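Local coordinates for protein 6-phosphogluconate dehydrogenase NAD-binding (Dyadobacter fermentans, PDB 4GBJ) that probably acts as an NAD(P)-dependent oxidoreductase of the 6-phosphogluconate and 3-hydroxyisobutyrate dehydrogenase type, at residues I20-Y29 with K150-K158; V84-S95 with V110-A121. All coordinates share one frame; numbering follows the deposited sequence.

Contact 1. Residues I20-Y29 with K150-K158; sequences IAEILLEAGY and KPIVENFVK. With NA (sodium ion), chain E.
F156 and I20 meet where two helical elements of the Rossmann-type nucleotide-binding domain pack against one face of its sheet: helix 17-26, and the C-terminal part of helix 143-153 with the turn that follows it, where F156 sits. I20 CG2 sits over the centre of the F156 ring, 3.5 Å from the ring centroid and 10° off the ring normal, a close CH-pi contact; the carbonyl O of V153 lies over the opposite face, toward the rim. L24 CD2 comes to the ring edge at F156 CD2, 3.8 Å away, and meets I152 CG2 at 3.6 Å, while I23 CD1 meets F156 CB. The ring reaches this place because CG of F156 stands between its backbone N and carbonyl carbon (chi1 57°). An alanine in place of F156 would remove the ring and is likely to leave a gap beside I20 CG2 and L24 CD2. I152 CG2 lies over one face of Y29, toward its rim, while N155 ND2 meets the ring edge at Y29 CE2. Y29 N, bonded to L24 O, closes the Schellman motif in which G28, at positive phi, ends the helix. Outward, F10 of strand 8-11 touches both I20 and L24, and a sodium ion is bound by E154 O and V157 O, at 2.2 and 2.4 Å respectively, with two waters. Within its own turn, N155 ND2 donates to I152 O at 3.0 Å, in a bond of 153°.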
loop_
_atom_site.group_PDB
_atom_site.type_symbol
_atom_site.label_atom_id
_atom_site.label_comp_id
_atom_site.label_asym_id
_atom_site.label_seq_id
_atom_site.Cartn_x
_atom_site.Cartn_y
_atom_site.Cartn_z
ATOM N N ILE B 20 -17.610 -19.001 -9.809
ATOM C CA ILE B 20 -16.663 -20.107 -9.707
ATOM C C ILE B 20 -17.297 -21.364 -10.281
ATOM O O ILE B 20 -16.659 -22.033 -11.081
ATOM C CB ILE B 20 -16.169 -20.338 -8.263
ATOM C CG1 ILE B 20 -15.264 -19.190 -7.825
ATOM C CG2 ILE B 20 -15.388 -21.666 -8.174
ATOM C CD1 ILE B 20 -15.048 -19.077 -6.393
ATOM N N ALA B 21 -18.546 -21.667 -9.902
ATOM C CA ALA B 21 -19.234 -22.878 -10.385
ATOM C C ALA B 21 -19.468 -22.840 -11.905
ATOM O O ALA B 21 -19.367 -23.864 -12.578
ATOM C CB ALA B 21 -20.567 -23.043 -9.665
ATOM N N GLU B 22 -19.759 -21.662 -12.451
ATOM C CA GLU B 22 -19.958 -21.526 -13.905
ATOM C C GLU B 22 -18.683 -21.926 -14.690
ATOM O O GLU B 22 -18.770 -22.581 -15.717
ATOM C CB GLU B 22 -20.367 -20.092 -14.258
ATOM C CG GLU B 22 -21.759 -19.740 -13.759
ATOM C CD GLU B 22 -22.253 -18.342 -14.075
ATOM O OE1 GLU B 22 -21.411 -17.430 -14.229
ATOM O OE2 GLU B 22 -23.490 -18.153 -14.122
ATOM N N ILE B 23 -17.514 -21.541 -14.203
ATOM C CA ILE B 23 -16.263 -21.903 -14.870
ATOM C C ILE B 23 -15.997 -23.417 -14.785
ATOM O O ILE B 23 -15.478 -23.992 -15.745
ATOM C CB ILE B 23 -15.089 -21.088 -14.286
ATOM C CG1 ILE B 23 -15.148 -19.665 -14.819
ATOM C CG2 ILE B 23 -13.727 -21.707 -14.577
ATOM C CD1 ILE B 23 -14.591 -18.659 -13.871
ATOM N N LEU B 24 -16.322 -24.057 -13.650
ATOM C CA LEU B 24 -16.064 -25.488 -13.513
ATOM C C LEU B 24 -17.022 -26.268 -14.398
ATOM O O LEU B 24 -16.610 -27.261 -14.983
ATOM C CB LEU B 24 -16.145 -25.924 -12.030
ATOM C CG LEU B 24 -15.126 -25.262 -11.102
ATOM C CD1 LEU B 24 -15.286 -25.771 -9.646
ATOM C CD2 LEU B 24 -13.682 -25.449 -11.604
ATOM N N LEU B 25 -18.249 -25.776 -14.587
ATOM C CA LEU B 25 -19.184 -26.377 -15.529
ATOM C C LEU B 25 -18.670 -26.208 -16.981
ATOM O O LEU B 25 -18.546 -27.210 -17.691
ATOM C CB LEU B 25 -20.571 -25.765 -15.376
ATOM C CG LEU B 25 -21.301 -26.169 -14.130
ATOM C CD1 LEU B 25 -22.476 -25.228 -13.862
ATOM C CD2 LEU B 25 -21.759 -27.658 -14.200
ATOM N N GLU B 26 -18.299 -24.971 -17.387
ATOM C CA GLU B 26 -17.703 -24.696 -18.702
ATOM C C GLU B 26 -16.487 -25.592 -18.949
ATOM O O GLU B 26 -16.295 -26.045 -20.069
ATOM C CB GLU B 26 -17.218 -23.227 -18.811
ATOM C CG GLU B 26 -18.276 -22.143 -18.963
ATOM C CD GLU B 26 -17.775 -20.708 -18.802
ATOM O OE1 GLU B 26 -16.626 -20.503 -18.340
ATOM O OE2 GLU B 26 -18.550 -19.780 -19.129
ATOM N N ALA B 27 -15.640 -25.824 -17.912
ATOM C CA ALA B 27 -14.433 -26.661 -18.043
ATOM C C ALA B 27 -14.699 -28.221 -18.082
ATOM O O ALA B 27 -13.738 -28.998 -18.068
ATOM C CB ALA B 27 -13.470 -26.338 -16.923
ATOM N N GLY B 28 -15.959 -28.651 -18.132
ATOM C CA GLY B 28 -16.317 -30.064 -18.251
ATOM C C GLY B 28 -16.551 -30.853 -16.979
ATOM O O GLY B 28 -16.795 -32.057 -17.056
ATOM N N TYR B 29 -16.511 -30.205 -15.799
ATOM C CA TYR B 29 -16.793 -30.907 -14.545
ATOM C C TYR B 29 -18.288 -30.983 -14.280
ATOM O O TYR B 29 -18.998 -29.988 -14.435
ATOM C CB TYR B 29 -16.141 -30.208 -13.360
ATOM C CG TYR B 29 -14.635 -30.246 -13.360
ATOM C CD1 TYR B 29 -13.949 -31.333 -12.835
ATOM C CD2 TYR B 29 -13.890 -29.161 -13.803
ATOM C CE1 TYR B 29 -12.560 -31.406 -12.888
ATOM C CE2 TYR B 29 -12.499 -29.207 -13.838
ATOM C CZ TYR B 29 -11.832 -30.320 -13.347
ATOM O OH TYR B 29 -10.455 -30.353 -13.254
ATOM N N LYS B 150 -5.776 -29.152 -7.171
ATOM C CA LYS B 150 -5.052 -28.069 -7.848
ATOM C C LYS B 150 -5.449 -27.944 -9.309
ATOM O O LYS B 150 -5.675 -26.829 -9.762
ATOM C CB LYS B 150 -3.524 -28.221 -7.742
ATOM C CG LYS B 150 -2.783 -27.111 -8.467
ATOM C CD LYS B 150 -1.357 -26.985 -8.018
ATOM C CE LYS B 150 -0.586 -25.985 -8.868
ATOM N NZ LYS B 150 0.859 -25.999 -8.536
ATOM N N PRO B 151 -5.580 -29.046 -10.068
ATOM C CA PRO B 151 -5.989 -28.912 -11.486
ATOM C C PRO B 151 -7.405 -28.358 -11.644
ATOM O O PRO B 151 -7.692 -27.740 -12.653
ATOM C CB PRO B 151 -5.881 -30.333 -12.037
ATOM C CG PRO B 151 -5.234 -31.150 -10.992
ATOM C CD PRO B 151 -5.384 -30.466 -9.701
ATOM N N ILE B 152 -8.285 -28.548 -10.634
ATOM C CA ILE B 152 -9.635 -28.006 -10.709
ATOM C C ILE B 152 -9.593 -26.469 -10.503
ATOM O O ILE B 152 -10.180 -25.744 -11.285
ATOM C CB ILE B 152 -10.596 -28.675 -9.705
ATOM C CG1 ILE B 152 -10.610 -30.238 -9.871
ATOM C CG2 ILE B 152 -12.031 -28.122 -9.915
ATOM C CD1 ILE B 152 -11.196 -30.966 -8.705
ATOM N N VAL B 153 -8.935 -25.994 -9.453
ATOM C CA VAL B 153 -8.941 -24.556 -9.123
ATOM C C VAL B 153 -8.155 -23.712 -10.136
ATOM O O VAL B 153 -8.482 -22.547 -10.273
ATOM C CB VAL B 153 -8.511 -24.257 -7.681
ATOM C CG1 VAL B 153 -9.291 -25.142 -6.720
ATOM C CG2 VAL B 153 -7.010 -24.404 -7.459
ATOM N N GLU B 154 -7.208 -24.307 -10.897
ATOM C CA GLU B 154 -6.467 -23.605 -11.959
ATOM C C GLU B 154 -7.409 -23.040 -13.009
ATOM O O GLU B 154 -7.036 -22.126 -13.718
ATOM C CB GLU B 154 -5.445 -24.542 -12.643
ATOM C CG GLU B 154 -4.161 -24.655 -11.858
ATOM C CD GLU B 154 -3.123 -25.660 -12.318
ATOM O OE1 GLU B 154 -3.471 -26.639 -13.019
ATOM O OE2 GLU B 154 -1.941 -25.457 -11.959
ATOM N N ASN B 155 -8.608 -23.599 -13.137
ATOM C CA ASN B 155 -9.579 -23.138 -14.117
ATOM C C ASN B 155 -10.147 -21.771 -13.802
ATOM O O ASN B 155 -10.480 -21.071 -14.732
ATOM C CB ASN B 155 -10.716 -24.140 -14.246
ATOM C CG ASN B 155 -10.246 -25.417 -14.901
ATOM O OD1 ASN B 155 -9.944 -25.432 -16.086
ATOM N ND2 ASN B 155 -10.094 -26.487 -14.141
ATOM N N PHE B 156 -10.226 -21.355 -12.531
ATOM C CA PHE B 156 -10.821 -20.047 -12.211
ATOM C C PHE B 156 -9.872 -19.056 -11.542
ATOM O O PHE B 156 -10.336 -18.006 -11.132
ATOM C CB PHE B 156 -12.090 -20.211 -11.361
ATOM C CG PHE B 156 -11.968 -20.947 -10.070
ATOM C CD1 PHE B 156 -11.724 -20.265 -8.881
ATOM C CD2 PHE B 156 -12.198 -22.307 -10.011
ATOM C CE1 PHE B 156 -11.658 -20.952 -7.666
ATOM C CE2 PHE B 156 -12.143 -22.988 -8.798
ATOM C CZ PHE B 156 -11.862 -22.304 -7.638
ATOM N N VAL B 157 -8.563 -19.319 -11.514
ATOM C CA VAL B 157 -7.585 -18.374 -10.987
ATOM C C VAL B 157 -6.372 -18.403 -11.859
ATOM O O VAL B 157 -6.129 -19.383 -12.549
ATOM C CB VAL B 157 -7.166 -18.609 -9.510
ATOM C CG1 VAL B 157 -8.364 -18.529 -8.555
ATOM C CG2 VAL B 157 -6.382 -19.912 -9.348
ATOM N N LYS B 158 -5.566 -17.358 -11.752
ATOM C CA LYS B 158 -4.280 -17.268 -12.419
ATOM C C LYS B 158 -3.280 -17.991 -11.508
ATOM O O LYS B 158 -2.808 -19.062 -11.847
ATOM C CB LYS B 158 -3.912 -15.787 -12.664
ATOM C CG LYS B 158 -2.512 -15.541 -13.176
ATOM C CD LYS B 158 -2.284 -14.042 -13.443
ATOM C CE LYS B 158 -0.824 -13.680 -13.512
ATOM N NZ LYS B 158 -0.158 -14.282 -14.702
HETATM NA NA NA E . -5.680 -20.573 -14.577
HETATM O O HOH W 1 -3.825 -21.268 -13.107
HETATM O O HOH W 2 -4.666 -22.606 -16.034
#

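Contact 2. Residues V84-S95 with V110-A121; sequences VEKLGKDGVHVS and VHEWYGAHYVGA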
loop_
_atom_site.group_PDB
_atom_site.type_symbol
_atom_site.label_atom_id
_atom_site.label_comp_id
_atom_site.label_asym_id
_atom_site.label_seq_id
_atom_site.Cartn_x
_atom_site.Cartn_y
_atom_site.Cartn_z
ATOM N N VAL B 84 -19.546 -34.460 7.308
ATOM C CA VAL B 84 -18.119 -34.795 7.133
ATOM C C VAL B 84 -17.945 -36.349 7.104
ATOM O O VAL B 84 -17.122 -36.902 6.366
ATOM C CB VAL B 84 -17.272 -34.150 8.277
ATOM C CG1 VAL B 84 -15.804 -34.534 8.183
ATOM C CG2 VAL B 84 -17.406 -32.626 8.286
ATOM N N GLU B 85 -18.690 -37.029 7.922
ATOM C CA GLU B 85 -18.666 -38.488 7.939
ATOM C C GLU B 85 -19.141 -39.054 6.593
ATOM O O GLU B 85 -18.554 -40.032 6.109
ATOM C CB GLU B 85 -19.531 -39.021 9.064
ATOM C CG GLU B 85 -19.604 -40.534 9.018
ATOM C CD GLU B 85 -20.209 -41.219 10.226
ATOM O OE1 GLU B 85 -21.080 -40.624 10.902
ATOM O OE2 GLU B 85 -19.843 -42.390 10.455
ATOM N N LYS B 86 -20.165 -38.437 5.967
ATOM C CA LYS B 86 -20.589 -38.925 4.660
ATOM C C LYS B 86 -19.458 -38.682 3.646
ATOM O O LYS B 86 -19.126 -39.586 2.919
ATOM C CB LYS B 86 -21.877 -38.276 4.213
ATOM C CG LYS B 86 -22.458 -38.951 2.994
ATOM C CD LYS B 86 -23.775 -38.363 2.656
ATOM C CE LYS B 86 -24.372 -39.012 1.447
ATOM N NZ LYS B 86 -25.632 -38.343 1.064
ATOM N N LEU B 87 -18.834 -37.500 3.645
ATOM C CA LEU B 87 -17.652 -37.193 2.784
ATOM C C LEU B 87 -16.580 -38.309 2.932
ATOM O O LEU B 87 -16.025 -38.758 1.943
ATOM C CB LEU B 87 -17.070 -35.830 3.154
ATOM C CG LEU B 87 -15.892 -35.363 2.325
ATOM C CD1 LEU B 87 -16.235 -35.336 0.831
ATOM C CD2 LEU B 87 -15.411 -34.022 2.807
ATOM N N GLY B 88 -16.336 -38.732 4.163
ATOM C CA GLY B 88 -15.588 -39.939 4.503
ATOM C C GLY B 88 -14.190 -40.117 3.953
ATOM O O GLY B 88 -13.519 -39.151 3.595
ATOM N N LYS B 89 -13.752 -41.381 3.897
ATOM C CA LYS B 89 -12.398 -41.777 3.508
ATOM C C LYS B 89 -12.008 -41.268 2.133
ATOM O O LYS B 89 -12.734 -41.474 1.169
ATOM C CB LYS B 89 -12.230 -43.295 3.541
ATOM C CG LYS B 89 -10.769 -43.719 3.447
ATOM C CD LYS B 89 -10.590 -45.227 3.454
ATOM C CE LYS B 89 -9.328 -45.674 2.748
ATOM N NZ LYS B 89 -8.096 -45.179 3.418
ATOM N N ASP B 90 -10.854 -40.581 2.071
ATOM C CA ASP B 90 -10.269 -39.995 0.861
ATOM C C ASP B 90 -11.102 -38.815 0.295
ATOM O O ASP B 90 -10.731 -38.278 -0.742
ATOM C CB ASP B 90 -10.038 -41.068 -0.237
ATOM C CG ASP B 90 -9.156 -42.212 0.220
ATOM O OD1 ASP B 90 -8.251 -41.964 1.049
ATOM O OD2 ASP B 90 -9.343 -43.360 -0.291
ATOM N N GLY B 91 -12.172 -38.406 0.976
ATOM C CA GLY B 91 -12.978 -37.279 0.548
ATOM C C GLY B 91 -12.172 -36.010 0.756
ATOM O O GLY B 91 -11.281 -35.974 1.613
ATOM N N VAL B 92 -12.379 -35.013 -0.090
ATOM C CA VAL B 92 -11.621 -33.757 -0.012
ATOM C C VAL B 92 -12.584 -32.570 0.010
ATOM O O VAL B 92 -13.451 -32.484 -0.853
ATOM C CB VAL B 92 -10.608 -33.614 -1.180
ATOM C CG1 VAL B 92 -9.871 -32.279 -1.104
ATOM C CG2 VAL B 92 -9.604 -34.765 -1.183
ATOM N N HIS B 93 -12.419 -31.655 1.002
ATOM C CA HIS B 93 -13.210 -30.447 1.137
ATOM C C HIS B 93 -12.310 -29.244 0.858
ATOM O O HIS B 93 -11.328 -29.055 1.560
ATOM C CB HIS B 93 -13.819 -30.358 2.551
ATOM C CG HIS B 93 -14.510 -29.048 2.858
ATOM N ND1 HIS B 93 -14.854 -28.705 4.160
ATOM C CD2 HIS B 93 -14.961 -28.070 2.023
ATOM C CE1 HIS B 93 -15.411 -27.504 4.084
ATOM N NE2 HIS B 93 -15.514 -27.092 2.810
ATOM N N VAL B 94 -12.596 -28.504 -0.202
ATOM C CA VAL B 94 -11.900 -27.270 -0.590
ATOM C C VAL B 94 -12.721 -26.126 -0.006
ATOM O O VAL B 94 -13.803 -25.792 -0.477
ATOM C CB VAL B 94 -11.719 -27.162 -2.118
ATOM C CG1 VAL B 94 -10.832 -25.969 -2.472
ATOM C CG2 VAL B 94 -11.120 -28.444 -2.673
ATOM N N SER B 95 -12.210 -25.564 1.052
ATOM C CA SER B 95 -12.912 -24.604 1.870
ATOM C C SER B 95 -12.417 -23.205 1.506
ATOM O O SER B 95 -11.315 -22.791 1.868
ATOM C CB SER B 95 -12.671 -24.967 3.332
ATOM O OG SER B 95 -13.314 -24.086 4.242
ATOM N N VAL B 110 -11.661 -32.552 12.463
ATOM C CA VAL B 110 -12.880 -33.356 12.378
ATOM C C VAL B 110 -12.894 -34.167 11.074
ATOM O O VAL B 110 -13.286 -35.331 11.087
ATOM C CB VAL B 110 -14.169 -32.500 12.535
ATOM C CG1 VAL B 110 -15.441 -33.349 12.349
ATOM C CG2 VAL B 110 -14.187 -31.795 13.891
ATOM N N HIS B 111 -12.402 -33.594 9.972
ATOM C CA HIS B 111 -12.333 -34.310 8.696
ATOM C C HIS B 111 -11.434 -35.536 8.815
ATOM O O HIS B 111 -11.792 -36.585 8.323
ATOM C CB HIS B 111 -11.848 -33.381 7.562
ATOM C CG HIS B 111 -12.883 -32.421 7.049
ATOM N ND1 HIS B 111 -13.490 -31.487 7.881
ATOM C CD2 HIS B 111 -13.357 -32.246 5.787
ATOM C CE1 HIS B 111 -14.322 -30.796 7.110
ATOM N NE2 HIS B 111 -14.239 -31.182 5.837
ATOM N N GLU B 112 -10.273 -35.401 9.451
ATOM C CA GLU B 112 -9.342 -36.535 9.659
ATOM C C GLU B 112 -9.909 -37.662 10.516
ATOM O O GLU B 112 -9.400 -38.776 10.423
ATOM C CB GLU B 112 -8.025 -36.062 10.300
ATOM C CG GLU B 112 -7.193 -35.158 9.394
ATOM C CD GLU B 112 -6.817 -35.666 8.004
ATOM O OE1 GLU B 112 -6.510 -34.816 7.131
ATOM O OE2 GLU B 112 -6.809 -36.904 7.786
ATOM N N TRP B 113 -10.944 -37.408 11.337
ATOM C CA TRP B 113 -11.569 -38.477 12.120
ATOM C C TRP B 113 -12.191 -39.517 11.216
ATOM O O TRP B 113 -12.244 -40.696 11.577
ATOM C CB TRP B 113 -12.688 -37.946 13.024
ATOM C CG TRP B 113 -12.325 -36.907 14.036
ATOM C CD1 TRP B 113 -11.079 -36.540 14.458
ATOM C CD2 TRP B 113 -13.249 -36.215 14.868
ATOM N NE1 TRP B 113 -11.179 -35.507 15.362
ATOM C CE2 TRP B 113 -12.502 -35.324 15.675
ATOM C CE3 TRP B 113 -14.646 -36.213 14.965
ATOM C CZ2 TRP B 113 -13.108 -34.439 16.569
ATOM C CZ3 TRP B 113 -15.249 -35.341 15.859
ATOM C CH2 TRP B 113 -14.485 -34.457 16.642
ATOM N N TYR B 114 -12.734 -39.053 10.065
ATOM C CA TYR B 114 -13.396 -39.910 9.068
ATOM C C TYR B 114 -12.514 -40.224 7.845
ATOM O O TYR B 114 -13.026 -40.752 6.866
ATOM C CB TYR B 114 -14.677 -39.189 8.615
ATOM C CG TYR B 114 -15.579 -38.959 9.804
ATOM C CD1 TYR B 114 -16.144 -40.033 10.486
ATOM C CD2 TYR B 114 -15.755 -37.689 10.335
ATOM C CE1 TYR B 114 -16.835 -39.850 11.675
ATOM C CE2 TYR B 114 -16.541 -37.482 11.462
ATOM C CZ TYR B 114 -17.058 -38.571 12.149
ATOM O OH TYR B 114 -17.806 -38.418 13.287
ATOM N N GLY B 115 -11.217 -39.920 7.898
ATOM C CA GLY B 115 -10.316 -40.190 6.777
ATOM C C GLY B 115 -10.459 -39.209 5.617
ATOM O O GLY B 115 -9.958 -39.478 4.526
ATOM N N ALA B 116 -11.136 -38.069 5.833
ATOM C CA ALA B 116 -11.324 -37.025 4.818
ATOM C C ALA B 116 -10.251 -35.945 5.001
ATOM O O ALA B 116 -9.586 -35.907 6.041
ATOM C CB ALA B 116 -12.718 -36.419 4.936
ATOM N N HIS B 117 -10.103 -35.045 4.029
ATOM C CA HIS B 117 -9.084 -34.004 4.100
ATOM C C HIS B 117 -9.693 -32.633 3.885
ATOM O O HIS B 117 -10.396 -32.402 2.904
ATOM C CB HIS B 117 -7.975 -34.232 3.056
ATOM C CG HIS B 117 -7.403 -35.614 3.047
ATOM N ND1 HIS B 117 -6.496 -36.005 3.992
ATOM C CD2 HIS B 117 -7.577 -36.626 2.161
ATOM C CE1 HIS B 117 -6.153 -37.246 3.684
ATOM N NE2 HIS B 117 -6.830 -37.683 2.624
ATOM N N TYR B 118 -9.359 -31.713 4.774
ATOM C CA TYR B 118 -9.759 -30.334 4.674
ATOM C C TYR B 118 -8.648 -29.532 4.038
ATOM O O TYR B 118 -7.523 -29.586 4.507
ATOM C CB TYR B 118 -10.070 -29.789 6.055
ATOM C CG TYR B 118 -10.506 -28.345 6.050
ATOM C CD1 TYR B 118 -11.853 -28.008 6.074
ATOM C CD2 TYR B 118 -9.574 -27.314 6.142
ATOM C CE1 TYR B 118 -12.263 -26.696 6.235
ATOM C CE2 TYR B 118 -9.979 -25.982 6.188
ATOM C CZ TYR B 118 -11.325 -25.680 6.242
ATOM O OH TYR B 118 -11.758 -24.383 6.296
ATOM N N VAL B 119 -8.951 -28.823 2.969
ATOM C CA VAL B 119 -7.978 -27.919 2.320
ATOM C C VAL B 119 -8.440 -26.481 2.493
ATOM O O VAL B 119 -9.518 -26.142 2.017
ATOM C CB VAL B 119 -7.797 -28.266 0.842
ATOM C CG1 VAL B 119 -6.972 -27.197 0.122
ATOM C CG2 VAL B 119 -7.120 -29.626 0.713
ATOM N N GLY B 120 -7.649 -25.673 3.201
ATOM C CA GLY B 120 -7.907 -24.249 3.347
ATOM C C GLY B 120 -7.590 -23.575 2.044
ATOM O O GLY B 120 -6.499 -23.789 1.509
ATOM N N ALA B 121 -8.591 -22.950 1.409
ATOM C CA ALA B 121 -8.405 -22.453 0.026
ATOM C C ALA B 121 -8.998 -21.083 -0.188
ATOM O O ALA B 121 -9.730 -20.887 -1.146
ATOM C CB ALA B 121 -9.006 -23.434 -0.970
#
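A right-handed beta-alpha-beta crossover of the Rossmann-type domain, strand 92-95, helix 101-113 and strand 117-124, brings two parallel neighbouring strands together, and helix 81-87 packs against the crossover helix. Between the strands H93 is central: its N donates to H117 O at 2.9 Å and its O accepts from V119 N, both bonds nearly straight, before S95 N continues the pattern to V119 O. On the sheet face of H93 and S95, three rings cluster. H93 ND1 and H111 NE2 are hydrogen-bonded at 3.1 Å, and the Y118 edge turns toward the H93 face in an offset edge-to-face pair, planes 86° apart. S95 OG reaches Y118 OH at 2.6 Å, its chi1 of 180° turning it away from its own backbone N. Where helix 81-87 meets the end of the crossover helix and the residue after it, V84 CG1 covers a face of H111, and E85 CB sits over the centre of the Y114 ring, 3.8 Å from its centroid. Beyond the two segments, H93 NE2 bonds S67 OG, H111 ND1 bonds L107 O and Y118 OH bonds S104 OG. Each buried imidazole has partners on both nitrogens, which is likely to fix how it is turned.

Both contacts belong to the same nucleotide-binding domain but lie in different layers of it. Contact 1 joins two helical elements that lie against the sheet, whereas contact 2 joins adjacent strands within it and the helices at their ends. Their centres are 20 Å apart and their nearest atoms about 5 Å, without touching. Helix 143-153 relates the two: I152 faces the first contact, while I149 of the same helix packs on V94 of the second. M96, just beyond strand 92-95, touches I20 and F156 as well as A121. The sodium ion belongs to contact 1, through E154 and V157. The side chain of K174, the predicted active-site residue, is about 11 Å from that of I20 and about 9 Å from G120.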